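Local atomic coordinates of collagen adhesin (Enterococcus faecalis, PDB entry 2OKM), a protein that probably binds collagen as a cell-wall-anchored surface adhesin, this chain being the collagen-binding N2 subdomain. Residues F54-V59 with F102-T107. Sequence-based numbering, arbitrary orientation.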
loop_
_atom_site.group_PDB
_atom_site.type_symbol
_atom_site.label_atom_id
_atom_site.label_comp_id
_atom_site.label_asym_id
_atom_site.label_seq_id
_atom_site.Cartn_x
_atom_site.Cartn_y
_atom_site.Cartn_z
ATOM N N PHE A 54 -0.486 -6.284 -8.121
ATOM C CA PHE A 54 0.416 -5.286 -7.552
ATOM C C PHE A 54 1.486 -4.677 -8.448
ATOM O O PHE A 54 2.179 -5.383 -9.172
ATOM C CB PHE A 54 1.125 -5.854 -6.319
ATOM C CG PHE A 54 0.236 -6.019 -5.120
ATOM C CD1 PHE A 54 -0.723 -7.030 -5.071
ATOM C CD2 PHE A 54 0.366 -5.167 -4.028
ATOM C CE1 PHE A 54 -1.538 -7.185 -3.950
ATOM C CE2 PHE A 54 -0.444 -5.315 -2.904
ATOM C CZ PHE A 54 -1.399 -6.327 -2.865
ATOM N N THR A 55 1.608 -3.353 -8.392
ATOM C CA THR A 55 2.663 -2.652 -9.119
ATOM C C THR A 55 3.205 -1.617 -8.147
ATOM O O THR A 55 2.478 -1.123 -7.275
ATOM C CB THR A 55 2.189 -1.949 -10.422
ATOM O OG1 THR A 55 1.280 -0.889 -10.115
ATOM C CG2 THR A 55 1.527 -2.946 -11.355
ATOM N N PHE A 56 4.485 -1.304 -8.289
ATOM C CA PHE A 56 5.138 -0.352 -7.405
ATOM C C PHE A 56 5.729 0.832 -8.163
ATOM O O PHE A 56 6.574 0.664 -9.042
ATOM C CB PHE A 56 6.233 -1.055 -6.594
ATOM C CG PHE A 56 5.719 -2.137 -5.687
ATOM C CD1 PHE A 56 5.305 -3.360 -6.207
ATOM C CD2 PHE A 56 5.636 -1.927 -4.312
ATOM C CE1 PHE A 56 4.812 -4.362 -5.366
ATOM C CE2 PHE A 56 5.146 -2.921 -3.464
ATOM C CZ PHE A 56 4.733 -4.141 -3.994
ATOM N N ASP A 57 5.268 2.024 -7.791
ATOM C CA ASP A 57 5.681 3.306 -8.371
ATOM C C ASP A 57 6.711 3.848 -7.381
ATOM O O ASP A 57 6.346 4.431 -6.360
ATOM C CB ASP A 57 4.440 4.204 -8.431
ATOM C CG ASP A 57 4.710 5.569 -9.021
ATOM O OD1 ASP A 57 5.887 5.930 -9.223
ATOM O OD2 ASP A 57 3.713 6.287 -9.271
ATOM N N ILE A 58 7.992 3.642 -7.691
ATOM C CA ILE A 58 9.090 4.025 -6.802
ATOM C C ILE A 58 9.859 5.248 -7.280
ATOM O O ILE A 58 10.376 5.270 -8.397
ATOM C CB ILE A 58 10.061 2.836 -6.652
ATOM C CG1 ILE A 58 9.259 1.558 -6.387
ATOM C CG2 ILE A 58 11.037 3.085 -5.506
ATOM C CD1 ILE A 58 10.114 0.316 -6.261
ATOM N N VAL A 59 9.957 6.254 -6.416
ATOM C CA VAL A 59 10.627 7.493 -6.793
ATOM C C VAL A 59 11.580 8.093 -5.765
ATOM O O VAL A 59 11.266 8.167 -4.579
ATOM C CB VAL A 59 9.574 8.588 -7.129
ATOM C CG1 VAL A 59 10.266 9.870 -7.571
ATOM C CG2 VAL A 59 8.627 8.096 -8.213
ATOM N N PHE A 102 6.906 5.294 -2.362
ATOM C CA PHE A 102 6.327 4.137 -3.027
ATOM C C PHE A 102 4.820 4.307 -3.132
ATOM O O PHE A 102 4.159 4.576 -2.132
ATOM C CB PHE A 102 6.553 2.853 -2.215
ATOM C CG PHE A 102 7.993 2.531 -1.935
ATOM C CD1 PHE A 102 8.666 1.580 -2.697
ATOM C CD2 PHE A 102 8.672 3.161 -0.894
ATOM C CE1 PHE A 102 10.000 1.256 -2.423
ATOM C CE2 PHE A 102 10.000 2.846 -0.614
ATOM C CZ PHE A 102 10.665 1.893 -1.380
ATOM N N ILE A 103 4.276 4.178 -4.335
ATOM C CA ILE A 103 2.829 4.200 -4.474
ATOM C C ILE A 103 2.535 2.784 -4.947
ATOM O O ILE A 103 2.932 2.380 -6.043
ATOM C CB ILE A 103 2.327 5.226 -5.498
ATOM C CG1 ILE A 103 2.551 6.637 -4.946
ATOM C CG2 ILE A 103 0.833 5.004 -5.764
ATOM C CD1 ILE A 103 2.151 7.747 -5.894
ATOM N N VAL A 104 1.878 2.018 -4.087
ATOM C CA VAL A 104 1.548 0.637 -4.397
ATOM C C VAL A 104 0.130 0.590 -4.917
ATOM O O VAL A 104 -0.802 1.014 -4.237
ATOM C CB VAL A 104 1.649 -0.265 -3.142
ATOM C CG1 VAL A 104 1.483 -1.729 -3.534
ATOM C CG2 VAL A 104 2.990 -0.049 -2.455
ATOM N N ARG A 105 -0.021 0.086 -6.134
ATOM C CA ARG A 105 -1.329 -0.031 -6.751
ATOM C C ARG A 105 -1.724 -1.496 -6.845
ATOM O O ARG A 105 -0.915 -2.340 -7.217
ATOM C CB ARG A 105 -1.312 0.560 -8.168
ATOM C CG ARG A 105 -1.175 2.081 -8.244
ATOM C CD ARG A 105 -1.156 2.536 -9.701
ATOM N NE ARG A 105 -1.233 3.992 -9.840
ATOM C CZ ARG A 105 -0.225 4.829 -9.607
ATOM N NH1 ARG A 105 0.959 4.367 -9.227
ATOM N NH2 ARG A 105 -0.406 6.137 -9.750
ATOM N N TYR A 106 -2.965 -1.796 -6.485
ATOM C CA TYR A 106 -3.482 -3.151 -6.602
ATOM C C TYR A 106 -4.991 -3.062 -6.664
ATOM O O TYR A 106 -5.580 -2.051 -6.279
ATOM C CB TYR A 106 -3.026 -4.037 -5.430
ATOM C CG TYR A 106 -3.602 -3.685 -4.078
ATOM C CD1 TYR A 106 -4.813 -4.233 -3.643
ATOM C CD2 TYR A 106 -2.926 -2.813 -3.221
ATOM C CE1 TYR A 106 -5.331 -3.923 -2.387
ATOM C CE2 TYR A 106 -3.436 -2.495 -1.966
ATOM C CZ TYR A 106 -4.637 -3.053 -1.554
ATOM O OH TYR A 106 -5.145 -2.740 -0.315
ATOM N N THR A 107 -5.623 -4.116 -7.163
ATOM C CA THR A 107 -7.070 -4.118 -7.268
ATOM C C THR A 107 -7.685 -5.290 -6.543
ATOM O O THR A 107 -7.007 -6.250 -6.180
ATOM C CB THR A 107 -7.533 -4.212 -8.733
ATOM O OG1 THR A 107 -6.920 -5.348 -9.354
ATOM C CG2 THR A 107 -7.164 -2.951 -9.493
HETATM O O HOH W 1 2.021 1.779 -8.784
#
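The carbonyl oxygen of I103 is gripped twice: D57 N donates to I103 O at 2.9 Å, and a water donates to the same atom at 3.0 Å. The D57 N bond belongs to an antiparallel ladder between strands 55-59 and 101-110 in the beta-sandwich of the collagen-binding domain. T55-R105 and D57-I103 are its hydrogen-bonded pairs; F56-V104 and I58-F102 are the non-hydrogen-bonded ones. On the face bearing T55, D57, I103 and R105, the water also accepts from R105 NH1 (2.8 Å) and bonds T55 OG1. R105, extended from CG to NE, runs along this face towards D57, where its NH1 gives OD2 a weak hydrogen bond of 3.4 Å within a salt bridge. The carboxylate and guanidinium planes are nearly coplanar, 26° apart, and the water lies at the guanidinium edge. The other face is apolar and aromatic. V104 CG1 lies over one face of the F56 ring, offset toward its rim, and meets the edge of the F54 ring at CD2. F72 stacks on F56, while F88 meets both F54 and Y106 edge-to-face. I58 CG2 packs against F102 CE1 at 3.7 Å. With CG between its backbone N and carbonyl carbon (chi1 68°), Y106 lays its ring beside F54, nearly parallel at 14° but displaced, with little overlap; instead Y106 CB sits 3.5 Å from the centroid of the F54 ring, almost on its normal, as a CH-pi contact.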